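PDB 5EQZ: Rev protein from Borrelia burgdorferi, which is of unknown function but is plasmid-encoded, adopts an elongated all-helical fold and is probably made as a lipoprotein. Local coordinates for residues 10-13 with 14-17; 100-103 with 104-108. All coordinates share one frame; numbering follows the deposited sequence.

Both interactions are single-helix contacts between residues up to four positions apart, and each couples a lysine to a glutamate. Interaction 1, at the start of helix 10-24, is a surface contact, its centre about 25 Å from the centre of the chain. Interaction 2, near the end of helix 95-107, is partly buried, its centre about 14 Å from that point, on the opposite side. Their centres are 38 Å apart and their atoms do not touch. Charged chains dominate 10-17, with Ile16 the buried residue; 100-108 adds a tryptophan beside a lysine chain, with Ile101 and Ala105 buried. Helix 55-88 touches both, helix 122-142 the second.

Interaction 1: residues 10-13 with 14-17; sequences VEEK and KEID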
loop_
_atom_site.group_PDB
_atom_site.type_symbol
_atom_site.label_atom_id
_atom_site.label_comp_id
_atom_site.label_asym_id
_atom_site.label_seq_id
_atom_site.Cartn_x
_atom_site.Cartn_y
_atom_site.Cartn_z
ATOM N N VAL A 10 0.076 23.849 -19.529
ATOM C CA VAL A 10 0.122 22.534 -20.171
ATOM C C VAL A 10 1.130 21.627 -19.473
ATOM O O VAL A 10 0.855 20.448 -19.199
ATOM C CB VAL A 10 0.447 22.684 -21.668
ATOM C CG1 VAL A 10 0.705 21.316 -22.289
ATOM C CG2 VAL A 10 -0.686 23.400 -22.386
ATOM N N GLU A 11 2.323 22.155 -19.179
ATOM C CA GLU A 11 3.355 21.286 -18.616
ATOM C C GLU A 11 2.991 20.851 -17.204
ATOM O O GLU A 11 3.232 19.697 -16.821
ATOM C CB GLU A 11 4.721 21.971 -18.652
ATOM C CG GLU A 11 5.293 22.051 -20.070
ATOM C CD GLU A 11 5.129 20.740 -20.851
ATOM O OE1 GLU A 11 5.693 19.709 -20.411
ATOM O OE2 GLU A 11 4.425 20.743 -21.894
ATOM N N GLU A 12 2.372 21.747 -16.433
ATOM C CA GLU A 12 1.914 21.385 -15.099
ATOM C C GLU A 12 0.799 20.347 -15.158
ATOM O O GLU A 12 0.760 19.427 -14.334
ATOM C CB GLU A 12 1.434 22.635 -14.359
ATOM C CG GLU A 12 2.534 23.645 -14.023
ATOM C CD GLU A 12 2.883 24.577 -15.180
ATOM O OE1 GLU A 12 2.264 24.471 -16.264
ATOM O OE2 GLU A 12 3.783 25.430 -15.001
ATOM N N LYS A 13 -0.133 20.493 -16.103
ATOM C CA LYS A 13 -1.190 19.497 -16.240
ATOM C C LYS A 13 -0.633 18.145 -16.651
ATOM O O LYS A 13 -1.153 17.114 -16.215
ATOM C CB LYS A 13 -2.239 19.963 -17.244
ATOM C CG LYS A 13 -3.066 21.146 -16.737
ATOM C CD LYS A 13 -3.917 21.733 -17.826
ATOM C CE LYS A 13 -4.856 22.803 -17.272
ATOM N NZ LYS A 13 -5.617 23.480 -18.359
ATOM N N LYS A 14 0.410 18.125 -17.487
ATOM C CA LYS A 14 1.039 16.851 -17.838
ATOM C C LYS A 14 1.699 16.205 -16.627
ATOM O O LYS A 14 1.631 14.977 -16.456
ATOM C CB LYS A 14 2.049 17.051 -18.968
ATOM C CG LYS A 14 1.431 17.410 -20.299
ATOM C CD LYS A 14 2.503 17.444 -21.386
ATOM C CE LYS A 14 1.910 17.918 -22.683
ATOM N NZ LYS A 14 2.928 18.402 -23.643
ATOM N N GLU A 15 2.318 17.018 -15.765
ATOM C CA GLU A 15 2.907 16.486 -14.539
ATOM C C GLU A 15 1.855 15.791 -13.693
ATOM O O GLU A 15 2.062 14.670 -13.216
ATOM C CB GLU A 15 3.563 17.601 -13.729
ATOM C CG GLU A 15 4.743 18.271 -14.388
ATOM C CD GLU A 15 5.413 19.273 -13.460
ATOM O OE1 GLU A 15 4.861 20.379 -13.253
ATOM O OE2 GLU A 15 6.487 18.941 -12.918
ATOM N N ILE A 16 0.718 16.448 -13.500
ATOM C CA ILE A 16 -0.355 15.877 -12.699
ATOM C C ILE A 16 -0.865 14.594 -13.338
ATOM O O ILE A 16 -1.039 13.578 -12.654
ATOM C CB ILE A 16 -1.487 16.902 -12.505
ATOM C CG1 ILE A 16 -0.970 18.135 -11.762
ATOM C CG2 ILE A 16 -2.664 16.278 -11.751
ATOM C CD1 ILE A 16 -1.942 19.281 -11.797
ATOM N N ASP A 17 -1.091 14.615 -14.660
ATOM C CA ASP A 17 -1.627 13.443 -15.356
ATOM C C ASP A 17 -0.732 12.229 -15.163
ATOM O O ASP A 17 -1.216 11.126 -14.893
ATOM C CB ASP A 17 -1.753 13.705 -16.857
ATOM C CG ASP A 17 -2.856 14.683 -17.216
ATOM O OD1 ASP A 17 -3.713 15.029 -16.371
ATOM O OD2 ASP A 17 -2.858 15.087 -18.392
#
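Glu11 and Lys14 are brought together by unlike chain shapes: Glu11 CG lies beside its own backbone N and the chain then bends at chi2 (-44°), whereas the lysine starts from the same first-torsion setting but runs on extended (chi2 -174°). The two chains run at a slant to each other, and Lys14 NZ ends 3.3 Å from Glu11 OE2, a long salt bridge that uses the syn lone pair, on the side of OE1. On its way the lysine passes alongside Val10, whose CG1, anti to its own backbone N, lies 3.6 Å from Lys14 CE. One branch of the valine thus supports the aliphatic part of the lysine while the Glu11 carboxylate pairs with its ammonium group, both on the exposed side of the helix. Glu12 and Glu15 run side by side in the same direction, with their carboxylate planes 70° apart. Glu12 OE2 and Glu15 OE1 stay 5.5 Å apart, a proximity of like charges that would probably disfavour a closer approach; Glu15 OE1 instead rests 3.6 Å from Glu12 CA. Beneath these side chains runs the regular i to i+4 bonding of the first helical turns, from Lys14 N to Val10 O (2.9 Å) through Asp17 N to Lys13 O (2.9 Å). Lys13, on another side of the helix, reaches back toward the N-terminus, where its NZ is hydrogen-bonded to the carbonyl O of His8, apparently part of the histidine tag. The contact lies at the start of helix 10-24, where Ile16 turns inward onto Lys60 and Leu61 of helix 55-88 and onto Leu49, Glu12 touches Leu57, and Asp17 OD1 ties the helix to helix 55-88 through a salt bridge with Lys60.

Interaction 2: residues 100-103 with 104-108; sequences KIWS and EAKLV
Lys100 and Glu104, one helical turn apart, meet through a salt bridge of 3.0 Å between Lys100 NZ and Glu104 OE1, which accepts on its anti lone pair, away from the other oxygen. Lys100 bends at its second torsion (52°), which carries its ammonium forward to the next turn, and Glu104, also bent at chi2, meets it there; Lys100 CE follows to 3.4 Å from the same OE1. On another side of the helix Trp102 and Lys106 lie alongside each other, pointing the same way. Lys106 CD meets the ring obliquely, 3.7 Å from Trp102 CZ2, and Lys106 NZ sits 3.8 Å from Trp102 CH2. Behind these pairs the helix backbone sets the spacing: Glu104 N binds Lys100 O at 2.9 Å, and Lys106 N binds Trp102 O at 2.9 Å. Ser103 turns its OG back toward the preceding turn, where its proton may go to Lys100 O or, more weakly, to Arg99 O. Farther out, Ile101 packs on Met126 and Ala130 of helix 122-142, Trp102 also touches Met126, and Glu104 rests on Thr85 and Ile86 of helix 55-88. Val108 N donates to Ala105 O at 3.0 Å, a tighter i to i+3 turn near the end of helix 95-107. The lysine-glutamate pair at i and i+4 is a common intrahelical salt bridge, here on a helix packed against two others in an all-helical fold.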
loop_
_atom_site.group_PDB
_atom_site.type_symbol
_atom_site.label_atom_id
_atom_site.label_comp_id
_atom_site.label_asym_id
_atom_site.label_seq_id
_atom_site.Cartn_x
_atom_site.Cartn_y
_atom_site.Cartn_z
ATOM N N LYS A 100 -1.601 -20.924 3.997
ATOM C CA LYS A 100 -2.530 -19.809 4.177
ATOM C C LYS A 100 -1.811 -18.563 4.692
ATOM O O LYS A 100 -2.026 -17.461 4.178
ATOM C CB LYS A 100 -3.646 -20.217 5.136
ATOM C CG LYS A 100 -4.825 -19.257 5.180
ATOM C CD LYS A 100 -5.361 -18.975 3.803
ATOM C CE LYS A 100 -6.691 -18.257 3.882
ATOM N NZ LYS A 100 -7.100 -17.758 2.541
ATOM N N ILE A 101 -0.939 -18.712 5.697
ATOM C CA ILE A 101 -0.153 -17.576 6.186
ATOM C C ILE A 101 0.676 -16.992 5.053
ATOM O O ILE A 101 0.716 -15.772 4.842
ATOM C CB ILE A 101 0.752 -18.006 7.358
ATOM C CG1 ILE A 101 -0.083 -18.494 8.539
ATOM C CG2 ILE A 101 1.677 -16.837 7.772
ATOM C CD1 ILE A 101 0.727 -19.218 9.598
ATOM N N TRP A 102 1.355 -17.863 4.311
ATOM C CA TRP A 102 2.185 -17.427 3.196
ATOM C C TRP A 102 1.367 -16.657 2.161
ATOM O O TRP A 102 1.768 -15.574 1.709
ATOM C CB TRP A 102 2.860 -18.648 2.575
ATOM C CG TRP A 102 3.572 -18.354 1.320
ATOM C CD1 TRP A 102 4.835 -17.847 1.186
ATOM C CD2 TRP A 102 3.070 -18.546 -0.005
ATOM N NE1 TRP A 102 5.150 -17.714 -0.146
ATOM C CE2 TRP A 102 4.083 -18.136 -0.898
ATOM C CE3 TRP A 102 1.859 -19.022 -0.526
ATOM C CZ2 TRP A 102 3.919 -18.186 -2.286
ATOM C CZ3 TRP A 102 1.701 -19.072 -1.897
ATOM C CH2 TRP A 102 2.723 -18.659 -2.762
ATOM N N SER A 103 0.206 -17.192 1.780
ATOM C CA SER A 103 -0.559 -16.576 0.698
ATOM C C SER A 103 -1.226 -15.280 1.151
ATOM O O SER A 103 -1.335 -14.330 0.363
ATOM C CB SER A 103 -1.601 -17.552 0.162
ATOM O OG SER A 103 -2.674 -17.684 1.069
ATOM N N GLU A 104 -1.682 -15.218 2.409
ATOM C CA GLU A 104 -2.279 -13.983 2.924
ATOM C C GLU A 104 -1.254 -12.860 2.960
ATOM O O GLU A 104 -1.560 -11.702 2.624
ATOM C CB GLU A 104 -2.848 -14.217 4.325
ATOM C CG GLU A 104 -4.125 -15.034 4.372
ATOM C CD GLU A 104 -5.323 -14.301 3.813
ATOM O OE1 GLU A 104 -6.134 -14.941 3.118
ATOM O OE2 GLU A 104 -5.455 -13.081 4.057
ATOM N N ALA A 105 -0.034 -13.174 3.382
ATOM C CA ALA A 105 1.019 -12.170 3.359
ATOM C C ALA A 105 1.331 -11.755 1.931
ATOM O O ALA A 105 1.471 -10.558 1.641
ATOM C CB ALA A 105 2.271 -12.702 4.058
ATOM N N LYS A 106 1.435 -12.731 1.022
ATOM C CA LYS A 106 1.794 -12.429 -0.361
ATOM C C LYS A 106 0.772 -11.500 -1.002
ATOM O O LYS A 106 1.140 -10.586 -1.757
ATOM C CB LYS A 106 1.931 -13.729 -1.158
ATOM C CG LYS A 106 2.213 -13.533 -2.628
ATOM C CD LYS A 106 2.671 -14.828 -3.298
ATOM C CE LYS A 106 2.665 -14.686 -4.821
ATOM N NZ LYS A 106 2.666 -16.005 -5.521
ATOM N N LEU A 107 -0.516 -11.695 -0.688
ATOM C CA LEU A 107 -1.566 -10.841 -1.247
ATOM C C LEU A 107 -1.403 -9.369 -0.874
ATOM O O LEU A 107 -1.890 -8.499 -1.610
ATOM C CB LEU A 107 -2.943 -11.337 -0.790
ATOM C CG LEU A 107 -3.429 -12.603 -1.505
ATOM C CD1 LEU A 107 -4.769 -13.063 -0.942
ATOM C CD2 LEU A 107 -3.521 -12.374 -3.011
ATOM N N VAL A 108 -0.757 -9.054 0.242
ATOM C CA VAL A 108 -0.557 -7.655 0.610
ATOM C C VAL A 108 0.904 -7.234 0.450
ATOM O O VAL A 108 1.351 -6.280 1.093
ATOM C CB VAL A 108 -1.095 -7.342 2.018
ATOM C CG1 VAL A 108 -2.623 -7.458 2.026
ATOM C CG2 VAL A 108 -0.476 -8.253 3.097
#